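Uncharacterized protein DUF1185 (Bordetella bronchiseptica RB50, PDB 3BYQ) is of unknown function but, as a member of the DUF1185 family with a variant of the Bacillus chorismate mutase fold, possibly acts in amino-acid metabolism. Local coordinates at residues 110-122 against 130-142. Residues are numbered along the deposited sequence; the frame is centred on the assembly and turned at random.
Sequences LGEPKAMVPAVKA and MMVPVHYIHASYV
Strand 119-122 runs nearly antiparallel to strand 130-136, at 163° with the axes 6.4 Å apart at closest approach, and the loop leading into it closes on the loop that follows the second strand, where Ala-115 N donates to Ile-137 O at 3.0 Å. The CB of Ala-115 packs against the same carbonyl and that of Tyr-136, and near the edge of the His-135 imidazole. With CG set between its backbone N and carbonyl carbon (chi1 67°), this ring reaches across to the loop. Its NE2 donates to Met-116 O over 2.8 Å, almost in line with the carbonyl although the acceptor lies 27° out of the ring plane and the N-H is bent. Pro-118 lies over one face in a CH-pi contact, CD 3.8 Å from the ring centroid, while Ser-140 CB covers the opposite face near the rim; bond and sandwich together should hold the ring's rotation. Pro-113 CB rests on Ile-137 CD1 at 4.0 Å. Beside it, one water accepts from Lys-114 N and hydrogen-bonds His-138 ND1 at 2.7 Å. Farther along, Val-120 turns CG1 into the second strand, meeting Pro-133 CD at 3.8 Å, Val-132 CG2 and the Met-130 methyl. The selenomethionine chain of Met-130 bends at its last torsion, bringing CE to Val-120 and SE within 3.9 Å of Ala-122 CB. Val-120 and Ala-122 form backbone hydrogen bonds with Ala-84, and Ser-81 OG donates to Pro-133 O. Pro-133 also packs on Ala-119 of a second subunit. The two strands thus meet through side chains, each pairing with strand 79-86 of the mixed sheet, 119-123 parallel and 130-136 antiparallel, within this variant of the Bacillus chorismate mutase fold.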
# COMPACT_ATOMS: atom_id res chain seq x y z
N LEU B 110 -27.27 22.63 -0.29
CA LEU B 110 -28.20 21.86 -1.12
C LEU B 110 -29.70 22.08 -0.84
O LEU B 110 -30.52 21.33 -1.33
CB LEU B 110 -27.88 20.38 -0.99
CG LEU B 110 -26.55 19.89 -1.56
CD1 LEU B 110 -26.25 18.40 -1.29
CD2 LEU B 110 -26.55 20.17 -3.06
N GLY B 111 -30.06 23.07 -0.03
CA GLY B 111 -31.51 23.31 0.25
C GLY B 111 -32.12 22.37 1.27
O GLY B 111 -33.32 22.10 1.26
N GLU B 112 -31.27 21.87 2.15
CA GLU B 112 -31.69 20.98 3.28
C GLU B 112 -32.36 19.65 2.86
O GLU B 112 -33.47 19.33 3.32
CB GLU B 112 -32.58 21.72 4.30
CG GLU B 112 -32.01 23.05 4.80
CD GLU B 112 -30.74 22.91 5.61
OE1 GLU B 112 -30.37 21.77 5.96
OE2 GLU B 112 -30.14 23.96 5.91
N PRO B 113 -31.69 18.87 1.99
CA PRO B 113 -32.19 17.51 1.78
C PRO B 113 -32.23 16.79 3.12
O PRO B 113 -31.49 17.14 4.05
CB PRO B 113 -31.18 16.89 0.83
CG PRO B 113 -29.91 17.76 0.96
CD PRO B 113 -30.39 19.11 1.32
N LYS B 114 -33.08 15.77 3.20
CA LYS B 114 -33.42 15.12 4.48
C LYS B 114 -32.56 14.00 4.96
O LYS B 114 -32.53 13.73 6.18
CB LYS B 114 -34.86 14.57 4.42
CG LYS B 114 -35.98 15.61 4.26
CD LYS B 114 -36.33 16.26 5.54
CE LYS B 114 -37.59 17.10 5.40
NZ LYS B 114 -38.81 16.27 5.36
N ALA B 115 -31.88 13.31 4.05
CA ALA B 115 -31.04 12.18 4.47
C ALA B 115 -29.78 12.62 5.22
O ALA B 115 -29.14 13.61 4.86
CB ALA B 115 -30.69 11.28 3.32
N MSE B 116 -29.48 11.93 6.31
CA MSE B 116 -28.22 12.16 7.02
C MSE B 116 -27.10 11.93 6.02
O MSE B 116 -27.18 11.04 5.20
CB MSE B 116 -28.04 11.19 8.18
CG MSE B 116 -26.81 11.46 9.02
SE MSE B 116 -26.70 10.29 10.60
CE MSE B 116 -26.16 8.74 9.71
N VAL B 117 -26.04 12.68 6.12
CA VAL B 117 -24.94 12.50 5.19
C VAL B 117 -24.10 11.37 5.77
O VAL B 117 -23.72 11.43 6.95
CB VAL B 117 -24.04 13.78 5.12
CG1 VAL B 117 -22.90 13.56 4.12
CG2 VAL B 117 -24.84 15.03 4.79
N PRO B 118 -23.83 10.32 4.98
CA PRO B 118 -22.99 9.24 5.50
C PRO B 118 -21.55 9.73 5.61
O PRO B 118 -21.22 10.80 5.09
CB PRO B 118 -23.18 8.12 4.50
CG PRO B 118 -23.40 8.81 3.28
CD PRO B 118 -24.15 10.09 3.57
N ALA B 119 -20.74 8.98 6.32
CA ALA B 119 -19.38 9.41 6.61
C ALA B 119 -18.46 8.27 6.92
O ALA B 119 -18.89 7.18 7.23
CB ALA B 119 -19.41 10.35 7.83
N VAL B 120 -17.17 8.54 6.77
CA VAL B 120 -16.12 7.63 7.25
C VAL B 120 -14.94 8.50 7.62
O VAL B 120 -14.75 9.56 7.07
CB VAL B 120 -15.78 6.51 6.24
CG1 VAL B 120 -15.24 7.08 4.92
CG2 VAL B 120 -14.83 5.42 6.85
N LYS B 121 -14.17 8.07 8.61
CA LYS B 121 -12.98 8.82 8.99
C LYS B 121 -11.94 7.89 9.53
O LYS B 121 -12.21 6.74 9.86
CB LYS B 121 -13.28 9.88 10.00
CG LYS B 121 -13.93 9.39 11.21
CD LYS B 121 -14.38 10.58 12.11
CE LYS B 121 -15.02 10.02 13.34
NZ LYS B 121 -16.28 9.32 13.02
N ALA B 122 -10.72 8.38 9.54
CA ALA B 122 -9.58 7.60 10.04
C ALA B 122 -8.46 8.55 10.48
O ALA B 122 -8.45 9.69 10.09
CB ALA B 122 -9.04 6.70 8.93
N MSE B 130 -8.90 6.07 1.16
CA MSE B 130 -10.09 5.59 1.87
C MSE B 130 -11.33 5.60 1.01
O MSE B 130 -11.61 6.58 0.33
CB MSE B 130 -10.28 6.52 3.11
CG MSE B 130 -11.33 6.13 4.10
SE MSE B 130 -11.18 7.20 5.71
CE MSE B 130 -11.77 8.87 5.02
N MSE B 131 -12.08 4.50 1.07
CA MSE B 131 -13.36 4.38 0.34
C MSE B 131 -14.39 5.15 1.11
O MSE B 131 -14.57 4.92 2.31
CB MSE B 131 -13.88 2.93 0.25
CG MSE B 131 -13.01 1.96 -0.47
SE MSE B 131 -12.69 2.42 -2.29
CE MSE B 131 -14.47 2.44 -3.01
N VAL B 132 -15.08 6.04 0.42
CA VAL B 132 -16.12 6.87 1.05
C VAL B 132 -17.50 6.48 0.56
O VAL B 132 -17.78 6.53 -0.64
CB VAL B 132 -15.89 8.39 0.77
CG1 VAL B 132 -16.98 9.25 1.52
CG2 VAL B 132 -14.48 8.78 1.22
N PRO B 133 -18.37 6.07 1.45
CA PRO B 133 -19.65 5.57 0.97
C PRO B 133 -20.64 6.69 0.80
O PRO B 133 -20.65 7.63 1.59
CB PRO B 133 -20.10 4.67 2.12
CG PRO B 133 -19.54 5.32 3.31
CD PRO B 133 -18.20 5.81 2.90
N VAL B 134 -21.48 6.56 -0.22
CA VAL B 134 -22.52 7.54 -0.48
C VAL B 134 -23.90 6.92 -0.51
O VAL B 134 -24.08 5.70 -0.70
CB VAL B 134 -22.33 8.31 -1.84
CG1 VAL B 134 -20.97 8.97 -1.91
CG2 VAL B 134 -22.51 7.38 -3.08
N HIS B 135 -24.89 7.76 -0.25
CA HIS B 135 -26.27 7.34 -0.41
C HIS B 135 -27.15 8.48 -0.88
O HIS B 135 -26.69 9.64 -1.01
CB HIS B 135 -26.81 6.56 0.77
CG HIS B 135 -26.97 7.34 2.04
ND1 HIS B 135 -26.50 6.87 3.24
CD2 HIS B 135 -27.64 8.49 2.31
CE1 HIS B 135 -26.84 7.71 4.20
NE2 HIS B 135 -27.53 8.71 3.67
N TYR B 136 -28.39 8.12 -1.20
CA TYR B 136 -29.36 9.10 -1.76
C TYR B 136 -29.69 10.20 -0.79
O TYR B 136 -30.03 9.97 0.39
CB TYR B 136 -30.63 8.36 -2.18
CG TYR B 136 -31.69 9.15 -2.91
CD1 TYR B 136 -31.39 9.87 -4.04
CD2 TYR B 136 -33.00 9.05 -2.52
CE1 TYR B 136 -32.40 10.54 -4.72
CE2 TYR B 136 -34.01 9.69 -3.19
CZ TYR B 136 -33.71 10.43 -4.30
OH TYR B 136 -34.69 11.11 -4.99
N ILE B 137 -29.70 11.42 -1.32
CA ILE B 137 -29.83 12.62 -0.46
C ILE B 137 -31.22 12.81 0.14
O ILE B 137 -31.36 13.53 1.12
CB ILE B 137 -29.38 13.92 -1.19
CG1 ILE B 137 -30.31 14.36 -2.29
CG2 ILE B 137 -27.87 13.79 -1.68
CD1 ILE B 137 -29.93 15.76 -2.81
N HIS B 138 -32.22 12.16 -0.44
CA HIS B 138 -33.59 12.38 0.00
C HIS B 138 -34.20 11.26 0.83
O HIS B 138 -35.25 11.43 1.45
CB HIS B 138 -34.50 12.61 -1.20
CG HIS B 138 -34.12 13.81 -2.00
ND1 HIS B 138 -34.10 15.08 -1.48
CD2 HIS B 138 -33.72 13.92 -3.29
CE1 HIS B 138 -33.72 15.93 -2.42
NE2 HIS B 138 -33.49 15.25 -3.53
N ALA B 139 -33.53 10.12 0.82
CA ALA B 139 -34.04 8.92 1.47
C ALA B 139 -32.90 7.90 1.48
O ALA B 139 -32.57 7.32 0.46
CB ALA B 139 -35.24 8.34 0.75
N SER B 140 -32.32 7.72 2.65
CA SER B 140 -31.12 6.92 2.78
C SER B 140 -31.29 5.48 2.30
O SER B 140 -30.32 4.84 1.92
CB SER B 140 -30.65 6.91 4.25
OG SER B 140 -31.61 6.36 5.07
N TYR B 141 -32.51 4.96 2.36
CA TYR B 141 -32.75 3.54 2.00
C TYR B 141 -32.89 3.24 0.53
O TYR B 141 -33.03 2.08 0.17
CB TYR B 141 -33.98 2.99 2.72
CG TYR B 141 -33.78 2.58 4.19
CD1 TYR B 141 -33.96 3.48 5.22
CD2 TYR B 141 -33.42 1.29 4.50
CE1 TYR B 141 -33.74 3.11 6.54
CE2 TYR B 141 -33.22 0.90 5.81
CZ TYR B 141 -33.39 1.80 6.82
OH TYR B 141 -33.19 1.37 8.11
N VAL B 142 -32.82 4.23 -0.35
CA VAL B 142 -32.97 3.95 -1.82
C VAL B 142 -31.81 3.09 -2.27
O VAL B 142 -30.67 3.55 -2.38
CB VAL B 142 -33.15 5.22 -2.64
CG1 VAL B 142 -33.04 4.95 -4.14
CG2 VAL B 142 -34.50 5.89 -2.27
O HOH W 1 -35.01 15.63 1.04